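Local coordinates for protein Alpha/beta hydrolase (Enterobacter asburiae, PDB 6KMO) that probably hydrolyses ester bonds of lipid-like or other ester substrates, as an esterase or lipase of the alpha/beta-hydrolase fold, at residues 67-79 and 85-97. The protein carries 2 engineered substitutions. Residues are numbered along the deposited sequence; the frame is centred on the assembly and turned at random.
Sequences KLPPAQVSEKTIQ and IKLKIVKPENASG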
loop_
_atom_site.group_PDB
_atom_site.type_symbol
_atom_site.label_atom_id
_atom_site.label_comp_id
_atom_site.label_asym_id
_atom_site.label_seq_id
_atom_site.Cartn_x
_atom_site.Cartn_y
_atom_site.Cartn_z
ATOM N N LYS A 67 2.932 24.503 2.611
ATOM C CA LYS A 67 3.374 24.581 1.227
ATOM C C LYS A 67 2.479 23.704 0.361
ATOM O O LYS A 67 2.259 22.528 0.672
ATOM C CB LYS A 67 4.823 24.093 1.143
ATOM C CG LYS A 67 5.382 23.994 -0.276
ATOM C CD LYS A 67 6.569 23.018 -0.349
ATOM C CE LYS A 67 7.585 23.413 -1.423
ATOM N NZ LYS A 67 8.972 22.936 -1.123
ATOM N N LEU A 68 1.951 24.280 -0.718
ATOM C CA LEU A 68 1.092 23.537 -1.632
ATOM C C LEU A 68 1.866 23.181 -2.884
ATOM O O LEU A 68 2.536 24.052 -3.465
ATOM C CB LEU A 68 -0.114 24.375 -2.012
ATOM C CG LEU A 68 -1.055 24.743 -0.862
ATOM C CD1 LEU A 68 -2.239 25.509 -1.365
ATOM C CD2 LEU A 68 -1.517 23.487 -0.113
ATOM N N PRO A 69 1.809 21.932 -3.337
ATOM C CA PRO A 69 2.463 21.594 -4.597
ATOM C C PRO A 69 1.704 22.190 -5.760
ATOM O O PRO A 69 0.488 22.438 -5.672
ATOM C CB PRO A 69 2.411 20.055 -4.615
ATOM C CG PRO A 69 1.168 19.744 -3.870
ATOM C CD PRO A 69 1.060 20.792 -2.774
ATOM N N PRO A 70 2.373 22.452 -6.882
ATOM C CA PRO A 70 1.707 23.133 -7.994
ATOM C C PRO A 70 0.489 22.380 -8.522
ATOM O O PRO A 70 0.528 21.167 -8.740
ATOM C CB PRO A 70 2.811 23.221 -9.056
ATOM C CG PRO A 70 4.077 23.203 -8.266
ATOM C CD PRO A 70 3.817 22.290 -7.112
ATOM N N ALA A 71 -0.580 23.135 -8.765
ATOM C CA ALA A 71 -1.823 22.637 -9.337
ATOM C C ALA A 71 -2.661 23.841 -9.734
ATOM O O ALA A 71 -2.398 24.967 -9.297
ATOM C CB ALA A 71 -2.599 21.779 -8.330
ATOM N N GLN A 72 -3.678 23.595 -10.547
ATOM C CA GLN A 72 -4.644 24.612 -10.942
ATOM C C GLN A 72 -5.935 24.415 -10.155
ATOM O O GLN A 72 -6.450 23.292 -10.082
ATOM C CB GLN A 72 -5.011 24.455 -12.416
ATOM C CG GLN A 72 -3.906 24.546 -13.426
ATOM C CD GLN A 72 -4.407 24.209 -14.824
ATOM O OE1 GLN A 72 -5.616 24.157 -15.070
ATOM N NE2 GLN A 72 -3.481 23.980 -15.743
ATOM N N VAL A 73 -6.479 25.491 -9.602
ATOM C CA VAL A 73 -7.718 25.440 -8.834
ATOM C C VAL A 73 -8.734 26.402 -9.435
ATOM O O VAL A 73 -8.403 27.564 -9.733
ATOM C CB VAL A 73 -7.487 25.749 -7.346
ATOM C CG1 VAL A 73 -8.801 25.683 -6.596
ATOM C CG2 VAL A 73 -6.465 24.790 -6.754
ATOM N N SER A 74 -9.962 25.930 -9.606
ATOM C CA SER A 74 -11.067 26.755 -10.060
ATOM C C SER A 74 -12.318 26.395 -9.271
ATOM O O SER A 74 -12.317 25.480 -8.435
ATOM C CB SER A 74 -11.300 26.601 -11.563
ATOM O OG SER A 74 -11.621 25.268 -11.908
ATOM N N GLU A 75 -13.399 27.127 -9.524
ATOM C CA GLU A 75 -14.620 26.992 -8.761
ATOM C C GLU A 75 -15.815 27.004 -9.692
ATOM O O GLU A 75 -15.786 27.619 -10.764
ATOM C CB GLU A 75 -14.752 28.112 -7.739
ATOM C CG GLU A 75 -15.992 28.016 -6.872
ATOM C CD GLU A 75 -16.031 29.093 -5.803
ATOM O OE1 GLU A 75 -17.124 29.651 -5.553
ATOM O OE2 GLU A 75 -14.964 29.380 -5.217
ATOM N N LYS A 76 -16.864 26.306 -9.288
ATOM C CA LYS A 76 -18.122 26.331 -10.021
ATOM C C LYS A 76 -19.237 26.031 -9.043
ATOM O O LYS A 76 -19.123 25.095 -8.245
ATOM C CB LYS A 76 -18.139 25.286 -11.126
ATOM C CG LYS A 76 -19.426 25.296 -11.968
ATOM C CD LYS A 76 -19.136 24.912 -13.417
ATOM C CE LYS A 76 -20.391 24.845 -14.255
ATOM N NZ LYS A 76 -20.716 26.162 -14.868
ATOM N N THR A 77 -20.309 26.802 -9.098
ATOM C CA THR A 77 -21.518 26.519 -8.346
ATOM C C THR A 77 -22.541 25.941 -9.309
ATOM O O THR A 77 -22.841 26.545 -10.343
ATOM C CB THR A 77 -22.060 27.778 -7.674
ATOM O OG1 THR A 77 -21.112 28.240 -6.713
ATOM C CG2 THR A 77 -23.376 27.485 -6.966
ATOM N N ILE A 78 -23.058 24.765 -8.986
ATOM C CA ILE A 78 -24.045 24.095 -9.816
ATOM C C ILE A 78 -25.403 24.210 -9.142
ATOM O O ILE A 78 -25.512 24.397 -7.932
ATOM C CB ILE A 78 -23.680 22.622 -10.109
ATOM C CG1 ILE A 78 -23.627 21.792 -8.821
ATOM C CG2 ILE A 78 -22.361 22.559 -10.849
ATOM C CD1 ILE A 78 -23.448 20.299 -9.068
ATOM N N GLN A 79 -26.458 24.112 -9.957
ATOM C CA GLN A 79 -27.835 24.160 -9.477
ATOM C C GLN A 79 -28.471 22.798 -9.734
ATOM O O GLN A 79 -28.621 22.385 -10.888
ATOM C CB GLN A 79 -28.612 25.273 -10.177
ATOM C CG GLN A 79 -27.986 26.653 -10.023
ATOM C CD GLN A 79 -28.059 27.191 -8.601
ATOM O OE1 GLN A 79 -28.998 26.901 -7.853
ATOM N NE2 GLN A 79 -27.060 27.985 -8.223
ATOM N N ILE A 85 -24.884 23.976 -5.178
ATOM C CA ILE A 85 -23.792 23.194 -4.598
ATOM C C ILE A 85 -22.488 23.785 -5.121
ATOM O O ILE A 85 -22.277 23.829 -6.336
ATOM C CB ILE A 85 -23.902 21.704 -4.958
ATOM C CG1 ILE A 85 -25.228 21.118 -4.465
ATOM C CG2 ILE A 85 -22.742 20.935 -4.342
ATOM C CD1 ILE A 85 -25.469 19.679 -4.918
ATOM N N LYS A 86 -21.619 24.230 -4.213
ATOM C CA LYS A 86 -20.316 24.756 -4.598
ATOM C C LYS A 86 -19.306 23.633 -4.807
ATOM O O LYS A 86 -19.165 22.744 -3.957
ATOM C CB LYS A 86 -19.778 25.710 -3.547
ATOM C CG LYS A 86 -18.612 26.539 -4.049
ATOM C CD LYS A 86 -17.887 27.284 -2.930
ATOM C CE LYS A 86 -18.812 28.241 -2.168
ATOM N NZ LYS A 86 -18.193 29.576 -1.873
ATOM N N LEU A 87 -18.587 23.691 -5.927
ATOM C CA LEU A 87 -17.528 22.757 -6.271
ATOM C C LEU A 87 -16.201 23.495 -6.345
ATOM O O LEU A 87 -16.133 24.655 -6.768
ATOM C CB LEU A 87 -17.774 22.121 -7.632
ATOM C CG LEU A 87 -19.159 21.541 -7.849
ATOM C CD1 LEU A 87 -19.323 21.004 -9.263
ATOM C CD2 LEU A 87 -19.459 20.436 -6.827
ATOM N N LYS A 88 -15.127 22.818 -5.958
ATOM C CA LYS A 88 -13.774 23.277 -6.227
ATOM C C LYS A 88 -13.122 22.231 -7.109
ATOM O O LYS A 88 -13.173 21.040 -6.790
ATOM C CB LYS A 88 -12.964 23.474 -4.945
ATOM C CG LYS A 88 -13.508 24.571 -4.028
ATOM C CD LYS A 88 -13.303 25.955 -4.628
ATOM C CE LYS A 88 -12.000 26.545 -4.176
ATOM N NZ LYS A 88 -11.920 28.009 -4.466
ATOM N N ILE A 89 -12.528 22.655 -8.220
ATOM C CA ILE A 89 -11.979 21.757 -9.226
ATOM C C ILE A 89 -10.470 21.931 -9.234
ATOM O O ILE A 89 -9.969 23.054 -9.358
ATOM C CB ILE A 89 -12.588 22.024 -10.611
ATOM C CG1 ILE A 89 -14.112 21.867 -10.555
ATOM C CG2 ILE A 89 -12.036 21.070 -11.650
ATOM C CD1 ILE A 89 -14.868 23.128 -10.694
ATOM N N VAL A 90 -9.741 20.840 -9.066
ATOM C CA VAL A 90 -8.285 20.871 -8.979
ATOM C C VAL A 90 -7.728 20.015 -10.103
ATOM O O VAL A 90 -8.153 18.868 -10.287
ATOM C CB VAL A 90 -7.789 20.385 -7.605
ATOM C CG1 VAL A 90 -6.283 20.524 -7.497
ATOM C CG2 VAL A 90 -8.481 21.148 -6.475
ATOM N N LYS A 91 -6.804 20.572 -10.878
ATOM C CA LYS A 91 -6.208 19.890 -12.014
ATOM C C LYS A 91 -4.695 19.993 -11.955
ATOM O O LYS A 91 -4.148 20.880 -11.291
ATOM C CB LYS A 91 -6.706 20.517 -13.326
ATOM C CG LYS A 91 -8.186 20.401 -13.536
ATOM C CD LYS A 91 -8.601 21.020 -14.865
ATOM C CE LYS A 91 -10.112 21.024 -14.989
ATOM N NZ LYS A 91 -10.561 21.575 -16.309
ATOM N N PRO A 92 -3.984 19.096 -12.641
ATOM C CA PRO A 92 -2.525 19.220 -12.714
ATOM C C PRO A 92 -2.136 20.568 -13.300
ATOM O O PRO A 92 -2.867 21.147 -14.111
ATOM C CB PRO A 92 -2.119 18.058 -13.634
ATOM C CG PRO A 92 -3.254 17.071 -13.515
ATOM C CD PRO A 92 -4.483 17.916 -13.370
ATOM N N GLU A 93 -0.945 21.029 -12.902
ATOM C CA GLU A 93 -0.520 22.392 -13.179
ATOM C C GLU A 93 -0.535 22.681 -14.665
ATOM O O GLU A 93 -0.900 23.786 -15.084
ATOM C CB GLU A 93 0.889 22.605 -12.619
ATOM C CG GLU A 93 1.551 23.915 -13.019
ATOM C CD GLU A 93 2.996 24.010 -12.554
ATOM O OE1 GLU A 93 3.460 25.142 -12.296
ATOM O OE2 GLU A 93 3.670 22.960 -12.452
ATOM N N ASN A 94 -0.114 21.721 -15.483
ATOM C CA ASN A 94 -0.022 21.939 -16.919
ATOM C C ASN A 94 -1.201 21.333 -17.656
ATOM O O ASN A 94 -1.101 21.029 -18.847
ATOM C CB ASN A 94 1.312 21.420 -17.452
ATOM C CG ASN A 94 2.490 22.237 -16.944
ATOM O OD1 ASN A 94 2.512 23.462 -17.068
ATOM N ND2 ASN A 94 3.468 21.560 -16.355
ATOM N N ALA A 95 -2.320 21.158 -16.961
ATOM C CA ALA A 95 -3.509 20.621 -17.587
ATOM C C ALA A 95 -4.004 21.548 -18.685
ATOM O O ALA A 95 -4.045 22.775 -18.528
ATOM C CB ALA A 95 -4.609 20.425 -16.545
ATOM N N SER A 96 -4.340 20.940 -19.808
ATOM C CA SER A 96 -5.209 21.499 -20.826
ATOM C C SER A 96 -5.502 20.315 -21.724
ATOM O O SER A 96 -4.584 19.582 -22.135
ATOM C CB SER A 96 -4.570 22.642 -21.591
ATOM O OG SER A 96 -5.305 22.924 -22.772
ATOM N N GLY A 97 -6.771 20.106 -22.026
ATOM C CA GLY A 97 -7.214 18.855 -22.567
ATOM C C GLY A 97 -8.159 18.219 -21.575
ATOM O O GLY A 97 -8.044 18.420 -20.361
HETATM O O HOH W 1 0.459 19.773 -11.178
HETATM O O HOH W 2 -9.201 23.718 -12.136
#
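Q72, S74, K76 and I78 pair with K91, I89, L87 and I85 through two backbone hydrogen bonds each, joining strands 71-79 and 85-92 antiparallel, their axes 4.6 Å apart at closest. Past the Q72-K91 pair, the side chain of Q72 continues the contact. With CG anti to the carbonyl carbon (chi1 -59°) and the chain extended, it reaches the type I turn P92-A95, where NE2 donates to E93 O at 2.7 Å and to A95 O at 3.1 Å. Both acceptors lie in the amide plane, which fixes the amide's rotation; NE2 meets A95 O on a lone pair but stands above the carbonyl plane of E93. Water 1 joins P70 O to E93 N, and water 2 links S74 OG to I89 O. On the face of V73, E75 and T77, the carboxylate of E75 lies between two lysines: OE2 makes a salt bridge with K88 NZ at 3.4 Å, weak as a hydrogen bond, and OE1 a long one with K86 NZ. V73 CG2 lies beside V90 CG2, 4.2 Å away. On the opposite face, I78 CG2 packs at 3.8 Å on L87 CD1, the two side chains crossing at about a right angle; W159 and A156 of helix 148-163 adjoin them. Strand 85-92 also pairs with strand 132-136, and strand 71-79 is outermost within the chain: the hairpin forms the antiparallel edge of an alpha/beta-hydrolase sheet.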